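Long-range contacts in pectate lyase 47 (Bacillus sp. TS-47, PDB 1VBL), which probably cleaves pectate, the polygalacturonate of plant cell walls, by calcium-dependent beta-elimination: residues Ile163-Pro168 with Asp203-Thr208; Asn246-His251 with His275-Lys280. All coordinates share one frame; numbering follows the deposited sequence.

Contact 1: residues Ile163-Pro168 with Asp203-Thr208; sequences IEFEAP and DHNTFT
E164, F165 and E166 pair with T206, F207 and T208 as adjacent strands of the right-handed parallel beta-helix, the fold of polysaccharide lyase family 1, in which successive coils of the chain bring equivalent residues over one another. The strand directions differ by 16°. F165 bonds to the neighbouring strand through both its backbone N and its backbone O: the N donates to T206 O, and the O accepts the amide of T208 at 3.0 Å (F165 O to T208 N).

Inside the coil, the F165 and F207 rings point the same way. In each, CG stands anti to the carbonyl carbon (chi1 -68° and -63°), and this shared rotamer turns both side chains into one row. The rings are almost parallel but slid apart, their centroids separated by 5.2 Å, and the closest approach is CD1 of F165 to CE1 of F207 (3.7 Å). I163 CG2 rests 3.7 Å above the F165 ring plane, toward its rim, while I192 packs against both phenylalanines.

At the bend before the strand, N205 lends its side-chain amide to the neighbouring coil. Its OD1 accepts the I163 N-H at 3.0 Å and also lies near the plane of the F165 ring at its edge, whereas its ND2 bonds to I160 O. On the other face, CG of E164 approaches CG2 of T206, whose OG1 is bound by A412 N.

The A167 side chain is about 8 Å from the side chains of the calcium ligands D190 and D229; its backbone N closes the pairing on T208 O at 2.8 Å.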
loop_
_atom_site.group_PDB
_atom_site.type_symbol
_atom_site.label_atom_id
_atom_site.label_comp_id
_atom_site.label_asym_id
_atom_site.label_seq_id
_atom_site.Cartn_x
_atom_site.Cartn_y
_atom_site.Cartn_z
ATOM N N ILE A 163 1.922 3.473 -13.309
ATOM C CA ILE A 163 0.545 3.008 -13.402
ATOM C C ILE A 163 -0.340 3.661 -12.342
ATOM O O ILE A 163 0.099 3.913 -11.222
ATOM C CB ILE A 163 0.471 1.472 -13.230
ATOM C CG1 ILE A 163 1.183 0.786 -14.399
ATOM C CG2 ILE A 163 -0.979 1.019 -13.132
ATOM C CD1 ILE A 163 1.404 -0.700 -14.190
ATOM N N GLU A 164 -1.579 3.962 -12.719
ATOM C CA GLU A 164 -2.528 4.532 -11.780
ATOM C C GLU A 164 -3.399 3.376 -11.310
ATOM O O GLU A 164 -4.155 2.793 -12.096
ATOM C CB GLU A 164 -3.414 5.590 -12.438
ATOM C CG GLU A 164 -4.501 6.087 -11.492
ATOM C CD GLU A 164 -5.501 7.009 -12.160
ATOM O OE1 GLU A 164 -5.122 8.136 -12.532
ATOM O OE2 GLU A 164 -6.668 6.598 -12.313
ATOM N N PHE A 165 -3.276 3.041 -10.032
ATOM C CA PHE A 165 -4.046 1.951 -9.450
ATOM C C PHE A 165 -5.294 2.445 -8.744
ATOM O O PHE A 165 -5.206 3.244 -7.810
ATOM C CB PHE A 165 -3.225 1.178 -8.409
ATOM C CG PHE A 165 -2.085 0.393 -8.979
ATOM C CD1 PHE A 165 -0.849 0.995 -9.209
ATOM C CD2 PHE A 165 -2.242 -0.958 -9.274
ATOM C CE1 PHE A 165 0.219 0.257 -9.721
ATOM C CE2 PHE A 165 -1.182 -1.705 -9.788
ATOM C CZ PHE A 165 0.050 -1.099 -10.012
ATOM N N GLU A 166 -6.457 1.989 -9.189
ATOM C CA GLU A 166 -7.687 2.350 -8.496
ATOM C C GLU A 166 -7.854 1.183 -7.525
ATOM O O GLU A 166 -7.995 0.035 -7.952
ATOM C CB GLU A 166 -8.886 2.403 -9.441
ATOM C CG GLU A 166 -10.157 2.864 -8.736
ATOM C CD GLU A 166 -11.389 2.772 -9.616
ATOM O OE1 GLU A 166 -11.801 1.641 -9.946
ATOM O OE2 GLU A 166 -11.941 3.833 -9.973
ATOM N N ALA A 167 -7.816 1.472 -6.230
ATOM C CA ALA A 167 -7.928 0.431 -5.214
ATOM C C ALA A 167 -9.047 -0.561 -5.501
ATOM O O ALA A 167 -10.169 -0.176 -5.836
ATOM C CB ALA A 167 -8.133 1.059 -3.841
ATOM N N PRO A 168 -8.751 -1.862 -5.369
ATOM C CA PRO A 168 -9.742 -2.909 -5.614
ATOM C C PRO A 168 -10.829 -2.921 -4.546
ATOM O O PRO A 168 -10.580 -2.609 -3.383
ATOM C CB PRO A 168 -8.903 -4.183 -5.605
ATOM C CG PRO A 168 -7.830 -3.859 -4.617
ATOM C CD PRO A 168 -7.447 -2.449 -5.008
ATOM N N ASP A 203 7.693 2.486 -8.169
ATOM C CA ASP A 203 8.032 3.871 -8.484
ATOM C C ASP A 203 7.111 4.578 -9.482
ATOM O O ASP A 203 6.663 3.987 -10.460
ATOM C CB ASP A 203 9.479 3.869 -9.003
ATOM C CG ASP A 203 9.949 5.230 -9.468
ATOM O OD1 ASP A 203 10.431 6.015 -8.627
ATOM O OD2 ASP A 203 9.834 5.508 -10.680
ATOM N N HIS A 204 6.849 5.857 -9.225
ATOM C CA HIS A 204 5.999 6.673 -10.089
ATOM C C HIS A 204 4.641 6.072 -10.435
ATOM O O HIS A 204 4.239 6.039 -11.597
ATOM C CB HIS A 204 6.735 7.048 -11.385
ATOM C CG HIS A 204 7.680 8.201 -11.229
ATOM N ND1 HIS A 204 9.018 8.037 -10.938
ATOM C CD2 HIS A 204 7.475 9.537 -11.311
ATOM C CE1 HIS A 204 9.595 9.223 -10.848
ATOM N NE2 HIS A 204 8.680 10.150 -11.070
ATOM N N ASN A 205 3.938 5.597 -9.416
ATOM C CA ASN A 205 2.607 5.049 -9.604
ATOM C C ASN A 205 1.681 5.972 -8.833
ATOM O O ASN A 205 2.130 6.792 -8.029
ATOM C CB ASN A 205 2.507 3.635 -9.031
ATOM C CG ASN A 205 3.422 2.655 -9.735
ATOM O OD1 ASN A 205 3.222 2.328 -10.910
ATOM N ND2 ASN A 205 4.437 2.180 -9.022
ATOM N N THR A 206 0.389 5.859 -9.098
ATOM C CA THR A 206 -0.588 6.661 -8.390
ATOM C C THR A 206 -1.593 5.683 -7.802
ATOM O O THR A 206 -2.037 4.756 -8.476
ATOM C CB THR A 206 -1.288 7.666 -9.330
ATOM O OG1 THR A 206 -0.348 8.675 -9.724
ATOM C CG2 THR A 206 -2.464 8.331 -8.624
ATOM N N PHE A 207 -1.911 5.868 -6.527
ATOM C CA PHE A 207 -2.854 4.995 -5.837
ATOM C C PHE A 207 -4.015 5.846 -5.357
ATOM O O PHE A 207 -3.809 6.851 -4.683
ATOM C CB PHE A 207 -2.165 4.332 -4.644
ATOM C CG PHE A 207 -1.020 3.435 -5.025
ATOM C CD1 PHE A 207 -1.228 2.077 -5.253
ATOM C CD2 PHE A 207 0.266 3.951 -5.172
ATOM C CE1 PHE A 207 -0.173 1.243 -5.621
ATOM C CE2 PHE A 207 1.330 3.128 -5.540
ATOM C CZ PHE A 207 1.111 1.772 -5.764
ATOM N N THR A 208 -5.234 5.447 -5.709
ATOM C CA THR A 208 -6.422 6.197 -5.310
ATOM C C THR A 208 -7.644 5.293 -5.287
ATOM O O THR A 208 -7.687 4.295 -6.002
ATOM C CB THR A 208 -6.715 7.347 -6.300
ATOM O OG1 THR A 208 -7.903 8.040 -5.892
ATOM C CG2 THR A 208 -6.928 6.799 -7.714
#

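Contact 2: residues Asn246-His251 with His275-Lys280; sequences NVFTNH and HHNYYK
N277 OD1 takes two hydrogen bonds from N246, one from the backbone N at 2.9 Å and one from ND2 at 3.1 Å, the donors arriving from opposite faces of the acceptor's plane. The two side chains run alongside each other with their amide planes only 7° apart, forming one step of the row of asparagines inside this parallel beta-helix. ND2 of N277 bonds to I243 O; in N246, ND2 also reaches I202 O and OD1 accepts N205 N. With an alanine in place of N277, the backbone N-H of N246 and the carbonyl of I243 would probably each lose a mate at this buried bend, and ND2 of N246 would keep I202 O.

CE1 of F248 lies 3.7 Å from N277 OD1, and the F248 ring plane is turned 66° from that amide. Beyond it, CD1 of F248 meets CE2 of Y279 at 3.5 Å; these rings are close to parallel but barely overlap, and Y279 extends the row to Y301.

Strand pairing holds this register: Y278 N binds N246 O at 2.7 Å, F248 N donates to Y278 O, and F248 O accepts from K280 N. At the far end, OG1 of T249, anti to its own N (chi1 -170°), donates to K280 O at 2.7 Å from above the carbonyl plane.

Outside the coil, E302 OE2 takes both the Y278 hydroxyl and the K280 ammonium, so charge ties the outer face, amide bonds and ring contacts the inner.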
loop_
_atom_site.group_PDB
_atom_site.type_symbol
_atom_site.label_atom_id
_atom_site.label_comp_id
_atom_site.label_asym_id
_atom_site.label_seq_id
_atom_site.Cartn_x
_atom_site.Cartn_y
_atom_site.Cartn_z
ATOM N N ASN A 246 5.704 8.044 -5.659
ATOM C CA ASN A 246 4.342 7.566 -5.877
ATOM C C ASN A 246 3.369 8.556 -5.263
ATOM O O ASN A 246 3.728 9.339 -4.383
ATOM C CB ASN A 246 4.115 6.213 -5.193
ATOM C CG ASN A 246 4.998 5.125 -5.746
ATOM O OD1 ASN A 246 4.795 4.649 -6.867
ATOM N ND2 ASN A 246 5.995 4.721 -4.964
ATOM N N VAL A 247 2.133 8.525 -5.739
ATOM C CA VAL A 247 1.096 9.371 -5.182
ATOM C C VAL A 247 0.128 8.418 -4.488
ATOM O O VAL A 247 -0.257 7.401 -5.061
ATOM C CB VAL A 247 0.313 10.144 -6.274
ATOM C CG1 VAL A 247 -0.931 10.782 -5.657
ATOM C CG2 VAL A 247 1.191 11.228 -6.890
ATOM N N PHE A 248 -0.221 8.729 -3.245
ATOM C CA PHE A 248 -1.178 7.940 -2.481
ATOM C C PHE A 248 -2.235 8.954 -2.074
ATOM O O PHE A 248 -1.964 9.860 -1.289
ATOM C CB PHE A 248 -0.537 7.335 -1.228
ATOM C CG PHE A 248 0.588 6.391 -1.517
ATOM C CD1 PHE A 248 1.902 6.846 -1.560
ATOM C CD2 PHE A 248 0.334 5.043 -1.760
ATOM C CE1 PHE A 248 2.954 5.970 -1.842
ATOM C CE2 PHE A 248 1.377 4.160 -2.042
ATOM C CZ PHE A 248 2.688 4.624 -2.084
ATOM N N THR A 249 -3.440 8.813 -2.613
ATOM C CA THR A 249 -4.486 9.766 -2.303
ATOM C C THR A 249 -5.854 9.106 -2.206
ATOM O O THR A 249 -6.062 7.998 -2.716
ATOM C CB THR A 249 -4.520 10.883 -3.386
ATOM O OG1 THR A 249 -5.391 11.942 -2.973
ATOM C CG2 THR A 249 -5.010 10.318 -4.713
ATOM N N ASN A 250 -6.774 9.794 -1.535
ATOM C CA ASN A 250 -8.151 9.330 -1.361
ATOM C C ASN A 250 -8.218 7.847 -1.029
ATOM O O ASN A 250 -8.737 7.038 -1.804
ATOM C CB ASN A 250 -8.961 9.617 -2.628
ATOM C CG ASN A 250 -8.961 11.092 -2.996
ATOM O OD1 ASN A 250 -8.920 11.959 -2.124
ATOM N ND2 ASN A 250 -9.023 11.381 -4.289
ATOM N N HIS A 251 -7.700 7.505 0.143
ATOM C CA HIS A 251 -7.664 6.126 0.598
ATOM C C HIS A 251 -7.496 6.130 2.109
ATOM O O HIS A 251 -6.913 7.054 2.674
ATOM C CB HIS A 251 -6.485 5.401 -0.054
ATOM C CG HIS A 251 -6.422 3.936 0.255
ATOM N ND1 HIS A 251 -7.222 3.007 -0.375
ATOM C CD2 HIS A 251 -5.646 3.241 1.122
ATOM C CE1 HIS A 251 -6.940 1.800 0.088
ATOM N NE2 HIS A 251 -5.988 1.914 0.997
ATOM N N HIS A 275 10.572 7.335 -0.265
ATOM C CA HIS A 275 10.977 8.710 -0.462
ATOM C C HIS A 275 10.287 9.387 -1.633
ATOM O O HIS A 275 9.894 8.742 -2.612
ATOM C CB HIS A 275 12.511 8.798 -0.586
ATOM C CG HIS A 275 13.077 8.205 -1.841
ATOM N ND1 HIS A 275 13.147 8.903 -3.028
ATOM C CD2 HIS A 275 13.646 7.000 -2.081
ATOM C CE1 HIS A 275 13.738 8.155 -3.943
ATOM N NE2 HIS A 275 14.051 6.994 -3.395
ATOM N N HIS A 276 10.116 10.696 -1.495
ATOM C CA HIS A 276 9.477 11.526 -2.507
ATOM C C HIS A 276 8.073 11.093 -2.895
ATOM O O HIS A 276 7.648 11.281 -4.037
ATOM C CB HIS A 276 10.361 11.611 -3.750
ATOM C CG HIS A 276 11.654 12.322 -3.510
ATOM N ND1 HIS A 276 12.808 11.666 -3.136
ATOM C CD2 HIS A 276 11.965 13.639 -3.544
ATOM C CE1 HIS A 276 13.774 12.547 -2.951
ATOM N NE2 HIS A 276 13.288 13.752 -3.193
ATOM N N ASN A 277 7.351 10.516 -1.943
ATOM C CA ASN A 277 5.989 10.094 -2.212
ATOM C C ASN A 277 5.077 11.239 -1.814
ATOM O O ASN A 277 5.394 12.026 -0.920
ATOM C CB ASN A 277 5.646 8.829 -1.418
ATOM C CG ASN A 277 6.471 7.634 -1.860
ATOM O OD1 ASN A 277 6.325 7.144 -2.981
ATOM N ND2 ASN A 277 7.353 7.170 -0.985
ATOM N N TYR A 278 3.947 11.327 -2.498
ATOM C CA TYR A 278 2.968 12.372 -2.256
ATOM C C TYR A 278 1.745 11.743 -1.587
ATOM O O TYR A 278 0.989 11.017 -2.234
ATOM C CB TYR A 278 2.585 12.989 -3.604
ATOM C CG TYR A 278 1.771 14.269 -3.582
ATOM C CD1 TYR A 278 1.512 14.947 -4.773
ATOM C CD2 TYR A 278 1.249 14.796 -2.397
ATOM C CE1 TYR A 278 0.759 16.112 -4.797
ATOM C CE2 TYR A 278 0.483 15.974 -2.408
ATOM C CZ TYR A 278 0.245 16.622 -3.620
ATOM O OH TYR A 278 -0.499 17.779 -3.674
ATOM N N TYR A 279 1.575 11.996 -0.289
ATOM C CA TYR A 279 0.423 11.478 0.443
ATOM C C TYR A 279 -0.565 12.632 0.533
ATOM O O TYR A 279 -0.285 13.651 1.165
ATOM C CB TYR A 279 0.813 11.020 1.854
ATOM C CG TYR A 279 1.798 9.875 1.869
ATOM C CD1 TYR A 279 3.170 10.113 1.825
ATOM C CD2 TYR A 279 1.357 8.550 1.901
ATOM C CE1 TYR A 279 4.081 9.067 1.813
ATOM C CE2 TYR A 279 2.263 7.491 1.884
ATOM C CZ TYR A 279 3.625 7.759 1.841
ATOM O OH TYR A 279 4.536 6.730 1.840
ATOM N N LYS A 280 -1.718 12.469 -0.105
ATOM C CA LYS A 280 -2.722 13.521 -0.123
ATOM C C LYS A 280 -4.109 13.032 0.260
ATOM O O LYS A 280 -4.699 12.182 -0.411
ATOM C CB LYS A 280 -2.771 14.167 -1.512
ATOM C CG LYS A 280 -3.801 15.290 -1.649
ATOM C CD LYS A 280 -3.692 15.958 -3.013
ATOM C CE LYS A 280 -4.748 17.039 -3.201
ATOM N NZ LYS A 280 -4.664 18.109 -2.168
#

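How the contacts relate
Both contacts join consecutive coils of one parallel beta-helix, and the middle strands, 200-208 and 239-251, are themselves neighbours, so the four segments run in series across the same wall. F207 N bonds to V247 O between them, and the rings of F207 and F248 meet, carrying the asparagine and aromatic rows from contact 1 into contact 2. Contact 1 is the more buried; both have a side chain within about 12 Å of the calcium ion, contact 1 slightly nearer. Their interiors differ in that a tyrosine replaces a phenylalanine and an asparagine pair replaces isoleucine against asparagine. Charges differ too: D203 of contact 1 pairs with R161, whereas in contact 2 the charged group is K280 on the outer face.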